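Local coordinates for putative uncharacterized protein lp_3323 (Lactobacillus plantarum, PDB 3DC7) that is of unknown function but belongs to the GDSL-like lipase/acylhydrolase family, so it probably hydrolyses esters or related acyl compounds, at residues A[22-27]-A[50-55]; A[83-88]-A[131-136]. All blocks are in the same frame, centred on the assembly; numbering follows the deposited sequence. Where two conformers were deposited one is given.

Contact 1: residues A[22-27]-A[50-55]; sequences KRPAWL and WDVERS
Glu53 swings CG anti to its backbone N (chi1 159°) and then runs extended, while Arg23 keeps CG beside its own backbone N and bends at chi3; the two chains therefore lie alongside each other, pointing the same way. Their ends meet in a salt bridge, Arg23 NH1 to Glu53 OE1 at 3.0 Å. The oxygen sits at the edge of the guanidinium, almost in its plane, but the carboxylate receives the N-H from above its own plane, the two flat groups being turned 63° apart. Arginine suits this place because it has donors to spare: its NE bonds Asp82 O. Its CD also lies over one face of the Arg54 guanidinium, 3.6 Å from Arg54 NH1. That second guanidinium is probably neutralised by Asp56 and Asp82, which form salt bridges with it and would ease the closeness of two like charges. On the backbone side, Lys22 O accepts a straight bond from Arg54 N at 3.1 Å and a weak one from Glu53 N, which ties the turn of 50-55 to the strand's approach. Pro24, with no N-H to satisfy, can fill an apolar place: its CD packs 3.8 Å from Val52 CG1, and its CB meets the edge of the Trp50 ring. Farther in, the six-membered rings of Trp26 and Trp50 are nearly parallel yet slid apart, Trp26 CZ2 lying 3.7 Å from Trp50 CZ3. Trp26 NE1 donates to Ser55 OG at 3.0 Å, the oxygen lying somewhat out of the ring plane. Helix 42-50 ends in a Schellman motif at Asp51, and the chain then turns into strand 56-59 beside strand 24-28: this is a right-handed beta-alpha-beta crossover, the unit from which the alpha/beta fold of SGNH hydrolases is built.

Contact 2: residues A[83-88]-A[131-136]; sequences ADFIAV and PKLFIS
In one of its two modelled positions, the Phe134 ring has a face covered by Val88, whose CB stands almost on the ring normal, 4.0 Å from the centroid of Phe134, in a CH-pi contact. A beta-branched residue fits here because its two methyls spread over the CE1-CZ-CE2 rim, Val88 CG2 lying 3.9 Å from Phe134 CE2. On the sheet's other surface the Phe85 ring, stacked with that of Phe21, is approached obliquely by Leu133 CD1, 3.8 Å from Phe85 CZ, and by Pro131 O. A chi1 of 176° turns Phe85 CG away from its own amide nitrogen and brings the end of the ring close to Leu133. Ala87 is small enough to admit Leu133 CD1 at 3.7 Å from its CB. Were Phe85 replaced by an alanine, Leu133 CD1 would probably lose its aromatic neighbour and Phe21 its stacking partner. The backbones are joined by four hydrogen bonds in parallel register, from Ile86 N to Pro131 O (3.1 Å) through to Ile135 N with Val88 O, and the short strand segments run at 20° to each other. Helix 206-223 covers the surface bearing Phe85, Leu133 and Ile135, whereas helix 112-126 packs its leucines against Phe134 on the other. Strand 24-28 continues the sheet beyond 85-89, and strand 177-179 lies on the far side of 132-136.

Contact 1 and contact 2 share one parallel sheet: strands 24-28 and 85-89 are neighbours, Ala25 N and Leu27 N probably bonding to Phe85 O and Ala87 O. Contact 2 is buried, and its chemistry is regular backbone bonding with mostly apolar side chains, Lys132 being an exception with its amine bonded to Val130 O. Contact 1 is only partly buried, lies farther from the chain's centre, and grades from charged groups at its outer end to tryptophans within. The two meet where Trp26 CE3 packs 3.6 Å from Ala87 CB, so the aromatic end of contact 1 runs into the core of contact 2. Helix 206-223 touches side chains of both.

Contact 1: residues A[22-27]-A[50-55]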
ATOM      1  N   LYS A  22      22.032  -9.365 -10.697  1.00 32.29           N
ATOM      2  CA  LYS A  22      22.937 -10.349 -11.303  1.00 32.59           C
ATOM      3  C   LYS A  22      23.042 -11.646 -10.505  1.00 31.53           C
ATOM      4  O   LYS A  22      23.315 -12.687 -11.074  1.00 31.60           O
ATOM      5  CB  LYS A  22      24.334  -9.748 -11.508  1.00 33.38           C
ATOM      6  CG  LYS A  22      24.338  -8.432 -12.313  1.00 36.28           C
ATOM      7  CD  LYS A  22      25.723  -7.726 -12.323  1.00 41.10           C
ATOM      8  CE  LYS A  22      26.257  -7.369 -10.913  1.00 43.45           C
ATOM      9  NZ  LYS A  22      25.262  -6.724  -9.992  1.00 44.22           N
ATOM     10  N   ARG A  23      22.827 -11.573  -9.191  1.00 30.84           N
ATOM     11  CA  ARG A  23      22.996 -12.715  -8.293  1.00 29.80           C
ATOM     12  C   ARG A  23      21.838 -12.843  -7.302  1.00 28.82           C
ATOM     13  O   ARG A  23      22.047 -12.771  -6.078  1.00 28.14           O
ATOM     14  CB  ARG A  23      24.331 -12.608  -7.536  1.00 29.83           C
ATOM     15  CG  ARG A  23      25.568 -12.884  -8.396  1.00 31.91           C
ATOM     16  CD  ARG A  23      26.886 -12.582  -7.668  1.00 34.60           C
ATOM     17  NE  ARG A  23      26.867 -11.331  -6.905  1.00 34.98           N
ATOM     18  CZ  ARG A  23      27.085 -10.123  -7.420  1.00 35.68           C
ATOM     19  NH1 ARG A  23      27.344  -9.973  -8.719  1.00 36.63           N
ATOM     20  NH2 ARG A  23      27.038  -9.058  -6.631  1.00 34.90           N
ATOM     21  N   PRO A  24      20.605 -13.042  -7.822  1.00 28.01           N
ATOM     22  CA  PRO A  24      19.458 -13.159  -6.913  1.00 26.81           C
ATOM     23  C   PRO A  24      19.477 -14.467  -6.135  1.00 26.25           C
ATOM     24  O   PRO A  24      20.012 -15.473  -6.615  1.00 26.38           O
ATOM     25  CB  PRO A  24      18.261 -13.146  -7.856  1.00 26.52           C
ATOM     26  CG  PRO A  24      18.793 -13.702  -9.147  1.00 27.98           C
ATOM     27  CD  PRO A  24      20.205 -13.186  -9.235  1.00 27.92           C
ATOM     28  N   ALA A  25      18.891 -14.452  -4.944  1.00 25.14           N
ATOM     29  CA  ALA A  25      18.708 -15.668  -4.168  1.00 24.40           C
ATOM     30  C   ALA A  25      17.225 -15.782  -3.812  1.00 23.83           C
ATOM     31  O   ALA A  25      16.617 -14.837  -3.321  1.00 23.26           O
ATOM     32  CB  ALA A  25      19.565 -15.633  -2.920  1.00 24.05           C
ATOM     33  N   TRP A  26      16.664 -16.956  -4.049  1.00 23.39           N
ATOM     34  CA  TRP A  26      15.229 -17.184  -3.927  1.00 22.89           C
ATOM     35  C   TRP A  26      14.950 -18.196  -2.827  1.00 23.00           C
ATOM     36  O   TRP A  26      15.197 -19.388  -2.993  1.00 22.42           O
ATOM     37  CB  TRP A  26      14.688 -17.685  -5.266  1.00 22.58           C
ATOM     38  CG  TRP A  26      15.076 -16.797  -6.439  1.00 22.78           C
ATOM     39  CD1 TRP A  26      16.140 -16.971  -7.280  1.00 22.03           C
ATOM     40  CD2 TRP A  26      14.395 -15.618  -6.895  1.00 22.77           C
ATOM     41  NE1 TRP A  26      16.163 -15.979  -8.234  1.00 22.85           N
ATOM     42  CE2 TRP A  26      15.107 -15.132  -8.021  1.00 22.44           C
ATOM     43  CE3 TRP A  26      13.257 -14.920  -6.460  1.00 23.04           C
ATOM     44  CZ2 TRP A  26      14.723 -13.977  -8.714  1.00 22.34           C
ATOM     45  CZ3 TRP A  26      12.866 -13.764  -7.165  1.00 22.75           C
ATOM     46  CH2 TRP A  26      13.600 -13.311  -8.272  1.00 23.27           C
ATOM     47  N   LEU A  27      14.457 -17.712  -1.691  1.00 23.34           N
ATOM     48  CA  LEU A  27      14.153 -18.579  -0.553  1.00 23.83           C
ATOM     49  C   LEU A  27      12.658 -18.834  -0.482  1.00 24.35           C
ATOM     50  O   LEU A  27      11.875 -17.892  -0.392  1.00 25.05           O
ATOM     51  CB  LEU A  27      14.661 -17.939   0.746  1.00 23.42           C
ATOM     52  CG  LEU A  27      14.440 -18.659   2.081  1.00 23.67           C
ATOM     53  CD1 LEU A  27      15.202 -19.976   2.155  1.00 22.91           C
ATOM     54  CD2 LEU A  27      14.806 -17.737   3.262  1.00 21.20           C
ATOM     55  N   TRP A  50      16.704 -10.942 -16.744  1.00 36.12           N
ATOM     56  CA  TRP A  50      17.747 -10.157 -16.091  1.00 35.71           C
ATOM     57  C   TRP A  50      19.149 -10.496 -16.587  1.00 36.30           C
ATOM     58  O   TRP A  50      20.094  -9.777 -16.279  1.00 36.56           O
ATOM     59  CB  TRP A  50      17.694 -10.354 -14.576  1.00 34.55           C
ATOM     60  CG  TRP A  50      16.462  -9.825 -13.900  1.00 33.95           C
ATOM     61  CD1 TRP A  50      15.510  -9.001 -14.436  1.00 32.25           C
ATOM     62  CD2 TRP A  50      16.076 -10.052 -12.540  1.00 32.30           C
ATOM     63  NE1 TRP A  50      14.543  -8.723 -13.497  1.00 31.15           N
ATOM     64  CE2 TRP A  50      14.871  -9.352 -12.324  1.00 31.95           C
ATOM     65  CE3 TRP A  50      16.627 -10.793 -11.485  1.00 31.79           C
ATOM     66  CZ2 TRP A  50      14.200  -9.379 -11.099  1.00 31.89           C
ATOM     67  CZ3 TRP A  50      15.970 -10.812 -10.277  1.00 32.03           C
ATOM     68  CH2 TRP A  50      14.764 -10.108 -10.093  1.00 32.32           C
ATOM     69  N   ASP A  51      19.270 -11.588 -17.344  1.00 36.94           N
ATOM     70  CA  ASP A  51      20.557 -12.169 -17.748  1.00 37.69           C
ATOM     71  C   ASP A  51      21.487 -12.266 -16.548  1.00 37.53           C
ATOM     72  O   ASP A  51      22.549 -11.632 -16.489  1.00 37.53           O
ATOM     73  CB  ASP A  51      21.204 -11.403 -18.915  1.00 38.14           C
ATOM     74  CG  ASP A  51      22.377 -12.168 -19.545  1.00 40.52           C
ATOM     75  OD1 ASP A  51      22.170 -13.286 -20.091  1.00 40.94           O
ATOM     76  OD2 ASP A  51      23.516 -11.644 -19.485  1.00 42.68           O
ATOM     77  N   VAL A  52      21.062 -13.070 -15.583  1.00 37.25           N
ATOM     78  CA  VAL A  52      21.777 -13.205 -14.324  1.00 36.74           C
ATOM     79  C   VAL A  52      23.101 -13.926 -14.520  1.00 36.97           C
ATOM     80  O   VAL A  52      23.257 -14.763 -15.412  1.00 36.98           O
ATOM     81  CB  VAL A  52      20.913 -13.927 -13.238  1.00 36.71           C
ATOM     82  CG1 VAL A  52      19.659 -13.134 -12.946  1.00 35.20           C
ATOM     83  CG2 VAL A  52      20.548 -15.353 -13.671  1.00 35.75           C
ATOM     84  N   GLU A  53      24.053 -13.544 -13.685  1.00 37.31           N
ATOM     85  CA  GLU A  53      25.331 -14.203 -13.554  1.00 37.60           C
ATOM     86  C   GLU A  53      25.077 -15.566 -12.898  1.00 37.15           C
ATOM     87  O   GLU A  53      25.608 -16.587 -13.347  1.00 37.41           O
ATOM     88  CB  GLU A  53      26.255 -13.283 -12.743  1.00 38.05           C
ATOM     89  CG  GLU A  53      27.455 -13.902 -12.049  1.00 41.10           C
ATOM     90  CD  GLU A  53      28.198 -12.893 -11.154  1.00 45.13           C
ATOM     91  OE1 GLU A  53      27.826 -11.684 -11.147  1.00 45.92           O
ATOM     92  OE2 GLU A  53      29.157 -13.312 -10.457  1.00 46.27           O
ATOM     93  N   ARG A  54      24.238 -15.587 -11.863  1.00 36.27           N
ATOM     94  CA  ARG A  54      23.729 -16.845 -11.308  1.00 35.97           C
ATOM     95  C   ARG A  54      22.437 -16.635 -10.520  1.00 35.43           C
ATOM     96  O   ARG A  54      22.169 -15.538 -10.045  1.00 35.32           O
ATOM     97  CB  ARG A  54      24.781 -17.555 -10.442  1.00 36.32           C
ATOM     98  CG  ARG A  54      25.154 -16.813  -9.176  1.00 36.73           C
ATOM     99  CD  ARG A  54      25.611 -17.771  -8.080  1.00 39.63           C
ATOM    100  NE  ARG A  54      25.521 -17.120  -6.778  1.00 39.30           N
ATOM    101  CZ  ARG A  54      26.450 -16.326  -6.264  1.00 40.54           C
ATOM    102  NH1 ARG A  54      27.574 -16.077  -6.931  1.00 39.07           N
ATOM    103  NH2 ARG A  54      26.248 -15.774  -5.077  1.00 40.72           N
ATOM    104  N   SER A  55      21.641 -17.692 -10.399  1.00 34.85           N
ATOM    105  CA  SER A  55      20.348 -17.623  -9.728  1.00 33.95           C
ATOM    106  C   SER A  55      20.255 -18.779  -8.748  1.00 33.80           C
ATOM    107  O   SER A  55      20.080 -19.932  -9.156  1.00 34.24           O
ATOM    108  CB  SER A  55      19.203 -17.682 -10.754  1.00 33.95           C
ATOM    109  OG  SER A  55      17.928 -17.443 -10.159  1.00 32.31           O
TER
HETATM  110  O   HOH W   1      23.035 -15.323  -5.121  1.00 39.84           O

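Contact 2: residues A[83-88]-A[131-136]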
ATOM      1  N   ALA A  83      25.055 -12.592  -2.496  1.00 33.88           N
ATOM      2  CA  ALA A  83      23.731 -12.378  -3.070  1.00 32.65           C
ATOM      3  C   ALA A  83      23.496 -10.879  -3.230  1.00 31.72           C
ATOM      4  O   ALA A  83      23.774 -10.115  -2.308  1.00 31.12           O
ATOM      5  CB  ALA A  83      22.677 -12.974  -2.169  1.00 32.49           C
ATOM      6  N   ASP A  84      23.016 -10.452  -4.398  1.00 31.15           N
ATOM      7  CA  ASP A  84      22.730  -9.025  -4.607  1.00 30.70           C
ATOM      8  C   ASP A  84      21.244  -8.691  -4.496  1.00 29.46           C
ATOM      9  O   ASP A  84      20.858  -7.517  -4.575  1.00 29.68           O
ATOM     10  CB  ASP A  84      23.336  -8.499  -5.923  1.00 31.62           C
ATOM     11  CG  ASP A  84      22.550  -8.908  -7.146  1.00 33.72           C
ATOM     12  OD1 ASP A  84      21.728  -9.840  -7.056  1.00 36.98           O
ATOM     13  OD2 ASP A  84      22.764  -8.300  -8.216  1.00 37.94           O
ATOM     14  N   PHE A  85      20.427  -9.728  -4.313  1.00 27.62           N
ATOM     15  CA  PHE A  85      18.986  -9.603  -4.108  1.00 26.11           C
ATOM     16  C   PHE A  85      18.498 -10.838  -3.364  1.00 25.26           C
ATOM     17  O   PHE A  85      18.886 -11.961  -3.694  1.00 25.67           O
ATOM     18  CB  PHE A  85      18.258  -9.476  -5.453  1.00 25.89           C
ATOM     19  CG  PHE A  85      16.741  -9.447  -5.344  1.00 25.84           C
ATOM     20  CD1 PHE A  85      16.086  -8.387  -4.707  1.00 26.30           C
ATOM     21  CD2 PHE A  85      15.972 -10.465  -5.907  1.00 25.57           C
ATOM     22  CE1 PHE A  85      14.684  -8.355  -4.619  1.00 25.75           C
ATOM     23  CE2 PHE A  85      14.586 -10.448  -5.824  1.00 26.03           C
ATOM     24  CZ  PHE A  85      13.932  -9.379  -5.182  1.00 25.93           C
ATOM     25  N   ILE A  86      17.658 -10.629  -2.360  1.00 24.05           N
ATOM     26  CA  ILE A  86      17.058 -11.736  -1.633  1.00 23.36           C
ATOM     27  C   ILE A  86      15.540 -11.631  -1.621  1.00 23.43           C
ATOM     28  O   ILE A  86      14.973 -10.634  -1.167  1.00 23.48           O
ATOM     29  CB  ILE A  86      17.605 -11.859  -0.184  1.00 23.08           C
ATOM     30  CG1 ILE A  86      19.115 -12.137  -0.217  1.00 21.60           C
ATOM     31  CG2 ILE A  86      16.861 -12.968   0.583  1.00 21.99           C
ATOM     32  CD1 ILE A  86      19.872 -11.682   1.037  1.00 20.57           C
ATOM     33  N   ALA A  87      14.899 -12.675  -2.119  1.00 22.87           N
ATOM     34  CA  ALA A  87      13.456 -12.794  -2.094  1.00 23.15           C
ATOM     35  C   ALA A  87      13.033 -13.965  -1.196  1.00 23.72           C
ATOM     36  O   ALA A  87      13.607 -15.063  -1.266  1.00 23.97           O
ATOM     37  CB  ALA A  87      12.934 -12.983  -3.494  1.00 22.81           C
ATOM     38  N   VAL A  88      12.045 -13.717  -0.341  1.00 23.58           N
ATOM     39  CA  VAL A  88      11.448 -14.771   0.476  1.00 23.94           C
ATOM     40  C   VAL A  88       9.984 -14.952   0.110  1.00 23.99           C
ATOM     41  O   VAL A  88       9.199 -14.000   0.138  1.00 23.64           O
ATOM     42  CB  VAL A  88      11.593 -14.502   1.986  1.00 23.67           C
ATOM     43  CG1 VAL A  88      10.972 -15.641   2.804  1.00 24.16           C
ATOM     44  CG2 VAL A  88      13.064 -14.289   2.346  1.00 22.90           C
ATOM     45  N   PRO A 131      19.221  -5.426  -1.167  1.00 26.21           N
ATOM     46  CA  PRO A 131      17.779  -5.246  -1.303  1.00 26.25           C
ATOM     47  C   PRO A 131      17.025  -6.564  -1.123  1.00 26.14           C
ATOM     48  O   PRO A 131      17.455  -7.608  -1.629  1.00 25.84           O
ATOM     49  CB  PRO A 131      17.612  -4.707  -2.736  1.00 26.02           C
ATOM     50  CG  PRO A 131      18.853  -5.077  -3.445  1.00 26.15           C
ATOM     51  CD  PRO A 131      19.938  -5.104  -2.418  1.00 26.35           C
ATOM     52  N   LYS A 132      15.922  -6.507  -0.383  1.00 25.78           N
ATOM     53  CA  LYS A 132      15.143  -7.701  -0.068  1.00 25.71           C
ATOM     54  C   LYS A 132      13.668  -7.422  -0.206  1.00 25.24           C
ATOM     55  O   LYS A 132      13.211  -6.318   0.068  1.00 24.90           O
ATOM     56  CB  LYS A 132      15.367  -8.140   1.383  1.00 25.90           C
ATOM     57  CG  LYS A 132      16.786  -8.161   1.821  1.00 27.16           C
ATOM     58  CD  LYS A 132      16.880  -8.199   3.325  1.00 26.06           C
ATOM     59  CE  LYS A 132      18.323  -8.058   3.722  1.00 24.87           C
ATOM     60  NZ  LYS A 132      18.718  -6.631   3.644  1.00 23.54           N
ATOM     61  N   LEU A 133      12.919  -8.440  -0.601  1.00 25.03           N
ATOM     62  CA  LEU A 133      11.480  -8.369  -0.461  1.00 24.95           C
ATOM     63  C   LEU A 133      10.855  -9.674   0.028  1.00 23.86           C
ATOM     64  O   LEU A 133      11.404 -10.765  -0.176  1.00 24.21           O
ATOM     65  CB  LEU A 133      10.795  -7.830  -1.729  1.00 25.35           C
ATOM     66  CG  LEU A 133      10.755  -8.500  -3.103  1.00 26.96           C
ATOM     67  CD1 LEU A 133      10.806  -9.984  -3.026  1.00 31.16           C
ATOM     68  CD2 LEU A 133       9.481  -8.103  -3.801  1.00 26.58           C
ATOM     69  N   PHE A 134       9.707  -9.540   0.685  0.50 23.40           N
ATOM     70  CA  PHE A 134       8.904 -10.664   1.144  0.50 22.63           C
ATOM     71  C   PHE A 134       7.689 -10.815   0.255  0.50 22.28           C
ATOM     72  O   PHE A 134       6.961  -9.848   0.027  0.50 22.15           O
ATOM     73  CB  PHE A 134       8.460 -10.446   2.591  0.50 22.66           C
ATOM     74  CG  PHE A 134       9.321 -11.146   3.595  0.50 22.35           C
ATOM     75  CD1 PHE A 134       8.785 -12.121   4.422  0.50 21.69           C
ATOM     76  CD2 PHE A 134      10.680 -10.846   3.699  0.50 22.86           C
ATOM     77  CE1 PHE A 134       9.580 -12.783   5.352  0.50 22.00           C
ATOM     78  CE2 PHE A 134      11.485 -11.508   4.622  0.50 21.70           C
ATOM     79  CZ  PHE A 134      10.934 -12.474   5.446  0.50 22.06           C
ATOM     80  N   ILE A 135       7.484 -12.026  -0.256  1.00 21.93           N
ATOM     81  CA  ILE A 135       6.339 -12.321  -1.118  1.00 21.72           C
ATOM     82  C   ILE A 135       5.411 -13.285  -0.385  1.00 22.19           C
ATOM     83  O   ILE A 135       5.844 -14.352   0.038  1.00 22.43           O
ATOM     84  CB  ILE A 135       6.781 -12.931  -2.474  1.00 20.69           C
ATOM     85  CG1 ILE A 135       7.808 -12.020  -3.171  1.00 20.29           C
ATOM     86  CG2 ILE A 135       5.583 -13.130  -3.357  1.00 19.50           C
ATOM     87  CD1 ILE A 135       8.628 -12.725  -4.216  1.00 20.69           C
ATOM     88  N   SER A 136       4.147 -12.906  -0.214  1.00 23.28           N
ATOM     89  CA  SER A 136       3.163 -13.840   0.357  1.00 24.17           C
ATOM     90  C   SER A 136       2.169 -14.326  -0.702  1.00 24.54           C
ATOM     91  O   SER A 136       1.833 -13.591  -1.634  1.00 25.27           O
ATOM     92  CB  SER A 136       2.443 -13.213   1.542  1.00 23.77           C
ATOM     93  OG  SER A 136       1.718 -12.068   1.145  1.00 25.34           O
TER